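Local coordinates for protein tRNA (guanine(26)-N(2))-dimethyltransferase (Pyrococcus horikoshii, PDB 2DUL) that probably transfers two methyl groups from S-adenosyl-L-methionine to the N2 atom of guanine 26 in a number of tRNAs, at residues L170-A184 against C192-R206. Sequence-based numbering, arbitrary orientation.
Sequences LCGAHPRACLRKYLA and CHEVGTRILVGVIAR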
ATOM      1  N   LEU A 170     -10.953  -0.090  -8.474  1.00 27.36           N
ATOM      2  CA  LEU A 170     -10.252   1.102  -8.003  1.00 26.64           C
ATOM      3  C   LEU A 170      -9.862   2.071  -9.119  1.00 27.95           C
ATOM      4  O   LEU A 170      -9.670   3.264  -8.875  1.00 26.67           O
ATOM      5  CB  LEU A 170      -9.012   0.705  -7.197  1.00 24.52           C
ATOM      6  CG  LEU A 170      -9.316   0.046  -5.846  1.00 25.06           C
ATOM      7  CD1 LEU A 170      -8.024  -0.393  -5.180  1.00 25.45           C
ATOM      8  CD2 LEU A 170     -10.071   1.030  -4.959  1.00 24.35           C
ATOM      9  N   CYS A 171      -9.742   1.568 -10.343  1.00 27.95           N
ATOM     10  CA  CYS A 171      -9.380   2.434 -11.455  1.00 30.45           C
ATOM     11  C   CYS A 171     -10.571   2.905 -12.269  1.00 29.98           C
ATOM     12  O   CYS A 171     -10.405   3.566 -13.292  1.00 31.00           O
ATOM     13  CB  CYS A 171      -8.359   1.751 -12.359  1.00 31.05           C
ATOM     14  SG  CYS A 171      -6.675   2.202 -11.926  1.00 39.35           S
ATOM     15  N   GLY A 172     -11.772   2.563 -11.815  1.00 29.13           N
ATOM     16  CA  GLY A 172     -12.969   3.002 -12.509  1.00 30.19           C
ATOM     17  C   GLY A 172     -13.549   2.111 -13.594  1.00 29.53           C
ATOM     18  O   GLY A 172     -14.626   2.408 -14.105  1.00 30.15           O
ATOM     19  N   ALA A 173     -12.860   1.031 -13.957  1.00 28.91           N
ATOM     20  CA  ALA A 173     -13.376   0.136 -14.992  1.00 29.72           C
ATOM     21  C   ALA A 173     -14.669  -0.548 -14.534  1.00 30.40           C
ATOM     22  O   ALA A 173     -15.609  -0.698 -15.318  1.00 31.22           O
ATOM     23  CB  ALA A 173     -12.329  -0.911 -15.354  1.00 30.91           C
ATOM     24  N   HIS A 174     -14.702  -0.960 -13.267  1.00 29.66           N
ATOM     25  CA  HIS A 174     -15.867  -1.619 -12.673  1.00 30.10           C
ATOM     26  C   HIS A 174     -16.410  -0.727 -11.555  1.00 29.25           C
ATOM     27  O   HIS A 174     -16.213  -1.008 -10.371  1.00 26.51           O
ATOM     28  CB  HIS A 174     -15.468  -2.978 -12.084  1.00 33.27           C
ATOM     29  CG  HIS A 174     -14.984  -3.968 -13.100  1.00 36.87           C
ATOM     30  ND1 HIS A 174     -14.571  -5.239 -12.759  1.00 38.61           N
ATOM     31  CD2 HIS A 174     -14.853  -3.880 -14.445  1.00 38.31           C
ATOM     32  CE1 HIS A 174     -14.207  -5.890 -13.850  1.00 39.71           C
ATOM     33  NE2 HIS A 174     -14.369  -5.087 -14.886  1.00 38.29           N
ATOM     34  N   PRO A 175     -17.119   0.353 -11.919  1.00 28.03           N
ATOM     35  CA  PRO A 175     -17.683   1.293 -10.945  1.00 27.71           C
ATOM     36  C   PRO A 175     -18.642   0.708  -9.915  1.00 27.47           C
ATOM     37  O   PRO A 175     -18.557   1.044  -8.732  1.00 26.49           O
ATOM     38  CB  PRO A 175     -18.344   2.348 -11.830  1.00 27.86           C
ATOM     39  CG  PRO A 175     -18.773   1.553 -13.026  1.00 29.29           C
ATOM     40  CD  PRO A 175     -17.571   0.678 -13.284  1.00 28.33           C
ATOM     41  N   ARG A 176     -19.555  -0.155 -10.349  1.00 27.03           N
ATOM     42  CA  ARG A 176     -20.508  -0.743  -9.414  1.00 26.43           C
ATOM     43  C   ARG A 176     -19.799  -1.575  -8.358  1.00 24.22           C
ATOM     44  O   ARG A 176     -20.157  -1.535  -7.180  1.00 21.80           O
ATOM     45  CB  ARG A 176     -21.539  -1.591 -10.163  1.00 29.93           C
ATOM     46  CG  ARG A 176     -22.299  -0.789 -11.197  1.00 33.93           C
ATOM     47  CD  ARG A 176     -23.638  -1.397 -11.532  1.00 37.98           C
ATOM     48  NE  ARG A 176     -24.320  -0.588 -12.536  1.00 44.96           N
ATOM     49  CZ  ARG A 176     -25.625  -0.634 -12.781  1.00 48.11           C
ATOM     50  NH1 ARG A 176     -26.409  -1.453 -12.091  1.00 48.99           N
ATOM     51  NH2 ARG A 176     -26.145   0.141 -13.725  1.00 48.44           N
ATOM     52  N   ALA A 177     -18.787  -2.325  -8.777  1.00 21.95           N
ATOM     53  CA  ALA A 177     -18.023  -3.142  -7.845  1.00 20.70           C
ATOM     54  C   ALA A 177     -17.263  -2.237  -6.869  1.00 21.02           C
ATOM     55  O   ALA A 177     -17.102  -2.577  -5.696  1.00 18.17           O
ATOM     56  CB  ALA A 177     -17.047  -4.036  -8.602  1.00 22.73           C
ATOM     57  N   CYS A 178     -16.801  -1.084  -7.352  1.00 18.92           N
ATOM     58  CA  CYS A 178     -16.060  -0.169  -6.489  1.00 19.90           C
ATOM     59  C   CYS A 178     -16.988   0.383  -5.418  1.00 19.23           C
ATOM     60  O   CYS A 178     -16.586   0.535  -4.268  1.00 18.71           O
ATOM     61  CB  CYS A 178     -15.440   0.986  -7.293  1.00 18.31           C
ATOM     62  SG  CYS A 178     -14.257   1.990  -6.324  1.00 18.45           S
ATOM     63  N   LEU A 179     -18.229   0.680  -5.793  1.00 19.05           N
ATOM     64  CA  LEU A 179     -19.201   1.192  -4.827  1.00 20.75           C
ATOM     65  C   LEU A 179     -19.465   0.135  -3.752  1.00 20.09           C
ATOM     66  O   LEU A 179     -19.525   0.447  -2.561  1.00 19.26           O
ATOM     67  CB  LEU A 179     -20.522   1.543  -5.520  1.00 24.12           C
ATOM     68  CG  LEU A 179     -20.811   3.013  -5.838  1.00 29.49           C
ATOM     69  CD1 LEU A 179     -19.704   3.595  -6.696  1.00 30.04           C
ATOM     70  CD2 LEU A 179     -22.161   3.118  -6.547  1.00 30.38           C
ATOM     71  N   ARG A 180     -19.619  -1.116  -4.177  1.00 16.78           N
ATOM     72  CA  ARG A 180     -19.887  -2.203  -3.243  1.00 16.76           C
ATOM     73  C   ARG A 180     -18.727  -2.515  -2.303  1.00 17.61           C
ATOM     74  O   ARG A 180     -18.928  -2.685  -1.099  1.00 16.88           O
ATOM     75  CB  ARG A 180     -20.260  -3.496  -3.988  1.00 17.22           C
ATOM     76  CG  ARG A 180     -21.549  -3.435  -4.817  1.00 19.08           C
ATOM     77  CD  ARG A 180     -22.110  -4.840  -5.052  1.00 19.40           C
ATOM     78  NE  ARG A 180     -21.105  -5.747  -5.600  1.00 21.33           N
ATOM     79  CZ  ARG A 180     -20.705  -5.760  -6.870  1.00 21.14           C
ATOM     80  NH1 ARG A 180     -21.229  -4.919  -7.750  1.00 22.18           N
ATOM     81  NH2 ARG A 180     -19.758  -6.607  -7.257  1.00 23.38           N
ATOM     82  N   LYS A 181     -17.518  -2.597  -2.849  1.00 16.41           N
ATOM     83  CA  LYS A 181     -16.348  -2.940  -2.050  1.00 17.47           C
ATOM     84  C   LYS A 181     -15.712  -1.797  -1.266  1.00 17.36           C
ATOM     85  O   LYS A 181     -15.372  -1.960  -0.089  1.00 16.47           O
ATOM     86  CB  LYS A 181     -15.272  -3.574  -2.943  1.00 20.95           C
ATOM     87  CG  LYS A 181     -15.726  -4.828  -3.688  1.00 23.48           C
ATOM     88  CD  LYS A 181     -14.650  -5.320  -4.646  1.00 27.67           C
ATOM     89  CE  LYS A 181     -15.169  -6.442  -5.544  1.00 29.70           C
ATOM     90  NZ  LYS A 181     -15.511  -7.662  -4.762  1.00 29.75           N
ATOM     91  N   TYR A 182     -15.552  -0.650  -1.922  1.00 17.07           N
ATOM     92  CA  TYR A 182     -14.901   0.503  -1.311  1.00 16.47           C
ATOM     93  C   TYR A 182     -15.789   1.671  -0.921  1.00 16.03           C
ATOM     94  O   TYR A 182     -15.295   2.660  -0.376  1.00 16.64           O
ATOM     95  CB  TYR A 182     -13.790   0.994  -2.244  1.00 15.83           C
ATOM     96  CG  TYR A 182     -12.762  -0.079  -2.499  1.00 18.88           C
ATOM     97  CD1 TYR A 182     -11.796  -0.376  -1.542  1.00 19.36           C
ATOM     98  CD2 TYR A 182     -12.788  -0.842  -3.672  1.00 19.95           C
ATOM     99  CE1 TYR A 182     -10.879  -1.403  -1.735  1.00 20.57           C
ATOM    100  CE2 TYR A 182     -11.868  -1.881  -3.875  1.00 20.02           C
ATOM    101  CZ  TYR A 182     -10.921  -2.151  -2.898  1.00 21.03           C
ATOM    102  OH  TYR A 182     -10.021  -3.175  -3.057  1.00 22.47           O
ATOM    103  N   LEU A 183     -17.086   1.561  -1.189  1.00 14.59           N
ATOM    104  CA  LEU A 183     -18.034   2.622  -0.866  1.00 16.02           C
ATOM    105  C   LEU A 183     -17.521   3.990  -1.338  1.00 16.73           C
ATOM    106  O   LEU A 183     -17.507   4.970  -0.584  1.00 13.97           O
ATOM    107  CB  LEU A 183     -18.308   2.630   0.647  1.00 15.58           C
ATOM    108  CG  LEU A 183     -18.968   1.342   1.168  1.00 18.05           C
ATOM    109  CD1 LEU A 183     -19.105   1.400   2.688  1.00 18.11           C
ATOM    110  CD2 LEU A 183     -20.342   1.165   0.510  1.00 18.41           C
ATOM    111  N   ALA A 184     -17.101   4.046  -2.597  1.00 14.64           N
ATOM    112  CA  ALA A 184     -16.584   5.272  -3.192  1.00 14.95           C
ATOM    113  C   ALA A 184     -16.790   5.230  -4.706  1.00 16.34           C
ATOM    114  O   ALA A 184     -16.832   4.150  -5.300  1.00 17.24           O
ATOM    115  CB  ALA A 184     -15.089   5.424  -2.870  1.00 13.65           C
ATOM    116  N   CYS A 192      -6.451   7.739 -12.426  1.00 20.74           N
ATOM    117  CA  CYS A 192      -6.950   6.564 -11.713  1.00 20.64           C
ATOM    118  C   CYS A 192      -5.991   5.837 -10.773  1.00 21.11           C
ATOM    119  O   CYS A 192      -6.411   5.374  -9.710  1.00 20.23           O
ATOM    120  CB  CYS A 192      -7.574   5.562 -12.695  1.00 22.31           C
ATOM    121  SG  CYS A 192      -6.428   4.658 -13.739  1.00 28.93           S
ATOM    122  N   HIS A 193      -4.714   5.730 -11.135  1.00 20.01           N
ATOM    123  CA  HIS A 193      -3.766   5.054 -10.260  1.00 21.44           C
ATOM    124  C   HIS A 193      -3.709   5.766  -8.904  1.00 21.81           C
ATOM    125  O   HIS A 193      -3.703   5.121  -7.854  1.00 20.90           O
ATOM    126  CB  HIS A 193      -2.374   5.025 -10.893  1.00 23.25           C
ATOM    127  CG  HIS A 193      -2.288   4.178 -12.125  1.00 25.84           C
ATOM    128  ND1 HIS A 193      -1.210   4.219 -12.985  1.00 27.91           N
ATOM    129  CD2 HIS A 193      -3.147   3.266 -12.643  1.00 27.76           C
ATOM    130  CE1 HIS A 193      -1.411   3.373 -13.980  1.00 27.95           C
ATOM    131  NE2 HIS A 193      -2.579   2.781 -13.797  1.00 28.26           N
ATOM    132  N   GLU A 194      -3.674   7.096  -8.922  1.00 19.49           N
ATOM    133  CA  GLU A 194      -3.616   7.822  -7.661  1.00 19.12           C
ATOM    134  C   GLU A 194      -4.967   7.857  -6.955  1.00 18.14           C
ATOM    135  O   GLU A 194      -5.029   7.689  -5.737  1.00 18.95           O
ATOM    136  CB  GLU A 194      -3.107   9.255  -7.844  1.00 18.05           C
ATOM    137  CG  GLU A 194      -2.895   9.936  -6.483  1.00 19.40           C
ATOM    138  CD  GLU A 194      -2.293  11.320  -6.564  1.00 19.41           C
ATOM    139  OE1 GLU A 194      -1.587  11.615  -7.549  1.00 17.76           O
ATOM    140  OE2 GLU A 194      -2.502  12.109  -5.615  1.00 22.06           O
ATOM    141  N   VAL A 195      -6.043   8.087  -7.704  1.00 17.04           N
ATOM    142  CA  VAL A 195      -7.374   8.130  -7.094  1.00 17.50           C
ATOM    143  C   VAL A 195      -7.674   6.788  -6.425  1.00 17.52           C
ATOM    144  O   VAL A 195      -8.185   6.739  -5.298  1.00 15.84           O
ATOM    145  CB  VAL A 195      -8.464   8.464  -8.142  1.00 15.61           C
ATOM    146  CG1 VAL A 195      -9.857   8.332  -7.524  1.00 15.31           C
ATOM    147  CG2 VAL A 195      -8.260   9.885  -8.653  1.00 17.62           C
ATOM    148  N   GLY A 196      -7.337   5.700  -7.114  1.00 17.38           N
ATOM    149  CA  GLY A 196      -7.553   4.378  -6.553  1.00 17.20           C
ATOM    150  C   GLY A 196      -6.766   4.212  -5.264  1.00 17.68           C
ATOM    151  O   GLY A 196      -7.250   3.613  -4.294  1.00 16.25           O
ATOM    152  N   THR A 197      -5.549   4.750  -5.249  1.00 16.20           N
ATOM    153  CA  THR A 197      -4.692   4.664  -4.075  1.00 15.40           C
ATOM    154  C   THR A 197      -5.304   5.486  -2.935  1.00 16.88           C
ATOM    155  O   THR A 197      -5.299   5.055  -1.782  1.00 15.87           O
ATOM    156  CB  THR A 197      -3.260   5.180  -4.384  1.00 16.89           C
ATOM    157  OG1 THR A 197      -2.645   4.327  -5.358  1.00 16.96           O
ATOM    158  CG2 THR A 197      -2.405   5.181  -3.135  1.00 17.20           C
ATOM    159  N   ARG A 198      -5.839   6.659  -3.261  1.00 14.28           N
ATOM    160  CA  ARG A 198      -6.457   7.511  -2.246  1.00 14.45           C
ATOM    161  C   ARG A 198      -7.787   6.934  -1.776  1.00 15.22           C
ATOM    162  O   ARG A 198      -8.198   7.173  -0.643  1.00 15.15           O
ATOM    163  CB  ARG A 198      -6.641   8.936  -2.780  1.00 14.18           C
ATOM    164  CG  ARG A 198      -5.327   9.692  -2.855  1.00 14.76           C
ATOM    165  CD  ARG A 198      -5.473  11.082  -3.448  1.00 13.44           C
ATOM    166  NE  ARG A 198      -4.159  11.716  -3.540  1.00 15.27           N
ATOM    167  CZ  ARG A 198      -3.522  12.279  -2.518  1.00 15.87           C
ATOM    168  NH1 ARG A 198      -2.323  12.814  -2.706  1.00 12.77           N
ATOM    169  NH2 ARG A 198      -4.090  12.332  -1.315  1.00 14.23           N
ATOM    170  N   ILE A 199      -8.460   6.175  -2.642  1.00 13.04           N
ATOM    171  CA  ILE A 199      -9.714   5.532  -2.262  1.00 14.25           C
ATOM    172  C   ILE A 199      -9.388   4.450  -1.229  1.00 15.35           C
ATOM    173  O   ILE A 199     -10.084   4.302  -0.224  1.00 15.35           O
ATOM    174  CB  ILE A 199     -10.437   4.881  -3.481  1.00 14.32           C
ATOM    175  CG1 ILE A 199     -11.097   5.971  -4.333  1.00 14.42           C
ATOM    176  CG2 ILE A 199     -11.515   3.897  -2.993  1.00 13.62           C
ATOM    177  CD1 ILE A 199     -11.649   5.474  -5.665  1.00 17.20           C
ATOM    178  N   LEU A 200      -8.310   3.708  -1.467  1.00 14.55           N
ATOM    179  CA  LEU A 200      -7.899   2.652  -0.543  1.00 16.34           C
ATOM    180  C   LEU A 200      -7.567   3.244   0.829  1.00 17.24           C
ATOM    181  O   LEU A 200      -8.013   2.741   1.858  1.00 17.15           O
ATOM    182  CB  LEU A 200      -6.663   1.927  -1.079  1.00 19.60           C
ATOM    183  CG  LEU A 200      -6.478   0.432  -0.792  1.00 25.87           C
ATOM    184  CD1 LEU A 200      -4.993   0.097  -0.910  1.00 24.92           C
ATOM    185  CD2 LEU A 200      -6.999   0.064   0.577  1.00 27.92           C
ATOM    186  N   VAL A 201      -6.761   4.301   0.849  1.00 16.20           N
ATOM    187  CA  VAL A 201      -6.402   4.921   2.123  1.00 15.91           C
ATOM    188  C   VAL A 201      -7.665   5.433   2.800  1.00 16.46           C
ATOM    189  O   VAL A 201      -7.852   5.262   4.006  1.00 16.40           O
ATOM    190  CB  VAL A 201      -5.425   6.099   1.922  1.00 15.27           C
ATOM    191  CG1 VAL A 201      -5.155   6.787   3.262  1.00 15.49           C
ATOM    192  CG2 VAL A 201      -4.115   5.585   1.307  1.00 17.90           C
ATOM    193  N   GLY A 202      -8.532   6.052   2.005  1.00 15.24           N
ATOM    194  CA  GLY A 202      -9.772   6.594   2.524  1.00 16.11           C
ATOM    195  C   GLY A 202     -10.707   5.580   3.165  1.00 15.88           C
ATOM    196  O   GLY A 202     -11.358   5.888   4.164  1.00 14.75           O
ATOM    197  N   VAL A 203     -10.784   4.374   2.611  1.00 13.88           N
ATOM    198  CA  VAL A 203     -11.672   3.364   3.182  1.00 14.19           C
ATOM    199  C   VAL A 203     -11.111   2.828   4.503  1.00 15.40           C
ATOM    200  O   VAL A 203     -11.863   2.513   5.428  1.00 13.54           O
ATOM    201  CB  VAL A 203     -11.925   2.192   2.187  1.00 14.95           C
ATOM    202  CG1 VAL A 203     -10.711   1.279   2.115  1.00 14.77           C
ATOM    203  CG2 VAL A 203     -13.185   1.419   2.609  1.00 15.80           C
ATOM    204  N   ILE A 204      -9.787   2.745   4.595  1.00 14.34           N
ATOM    205  CA  ILE A 204      -9.147   2.288   5.822  1.00 14.50           C
ATOM    206  C   ILE A 204      -9.452   3.319   6.914  1.00 14.97           C
ATOM    207  O   ILE A 204      -9.813   2.961   8.037  1.00 13.49           O
ATOM    208  CB  ILE A 204      -7.610   2.178   5.662  1.00 15.58           C
ATOM    209  CG1 ILE A 204      -7.265   1.094   4.639  1.00 16.16           C
ATOM    210  CG2 ILE A 204      -6.966   1.836   7.010  1.00 15.43           C
ATOM    211  CD1 ILE A 204      -5.790   1.039   4.286  1.00 17.24           C
ATOM    212  N   ALA A 205      -9.320   4.595   6.564  1.00 14.43           N
ATOM    213  CA  ALA A 205      -9.589   5.680   7.504  1.00 15.34           C
ATOM    214  C   ALA A 205     -11.041   5.654   7.978  1.00 15.22           C
ATOM    215  O   ALA A 205     -11.321   5.834   9.162  1.00 15.10           O
ATOM    216  CB  ALA A 205      -9.275   7.030   6.853  1.00 15.93           C
ATOM    217  N   ARG A 206     -11.965   5.440   7.049  1.00 13.94           N
ATOM    218  CA  ARG A 206     -13.383   5.411   7.396  1.00 15.20           C
ATOM    219  C   ARG A 206     -13.742   4.226   8.284  1.00 14.92           C
ATOM    220  O   ARG A 206     -14.464   4.401   9.260  1.00 14.80           O
ATOM    221  CB  ARG A 206     -14.252   5.425   6.130  1.00 14.09           C
ATOM    222  CG  ARG A 206     -14.316   6.809   5.463  1.00 15.42           C
ATOM    223  CD  ARG A 206     -15.205   6.812   4.229  1.00 17.13           C
ATOM    224  NE  ARG A 206     -14.580   6.076   3.136  1.00 16.37           N
ATOM    225  CZ  ARG A 206     -15.246   5.513   2.133  1.00 18.56           C
ATOM    226  NH1 ARG A 206     -16.567   5.596   2.082  1.00 14.69           N
ATOM    227  NH2 ARG A 206     -14.585   4.861   1.187  1.00 13.70           N
TER
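Ile-199, on helix 192-206, drives CG2 into a pocket made by Leu-170, Tyr-182 and Ala-184, in the helical region that follows strand 158-164 of the class I methyltransferase sheet. Helix 175-182 runs beside helix 192-206 in nearly the same direction, 26° between the two axes, but the axes come no closer than 11.5 Å, so much of the contact is made by the turns at either end of the shorter helix. The middle is buried and closely packed. Here Leu-170 O, beside the Schellman turn closed by Gly-172, lies 3.3 Å from Gly-196 CA, and a side chain at Gly-196 would run into that oxygen. Leu-170 CD2 is wedged between Ile-199 CG2, 3.8 Å away, and the Tyr-182 ring, lying over the ring centre 3.5 Å above its plane. Tyr-182 also rests its CB on Ile-199 CG2; with CG beside the backbone N (chi1 -59°), its ring edge turns toward Val-203 CG1. Phe-227 of strand 226-235 touches Leu-170 as well.

The ends, though close, are more open to solvent. At one, partly exposed, Cys-171 SG sits 3.1 Å from Cys-192 SG, too far for a disulfide, and also reaches the edge of the His-193 ring, whose ND1 is hydrogen-bonded to Phe-357 O. At the other, beside exposed Leu-183, Arg-206 bends at chi3 (-71°) to bring its guanidinium to the carbonyls where helix 175-182 ends. NH1 donates to Leu-183 O at 2.9 Å and NH2 to Tyr-182 O. A leucine here would probably leave those carbonyls without their charged donor and the turn at Leu-183 less firmly held. NH2 meets Tyr-182 O at 2.8 Å almost in line with the carbonyl bond, yet the hydrogen bond is bent at its hydrogen, with Tyr-182 O somewhat out of the guanidinium plane.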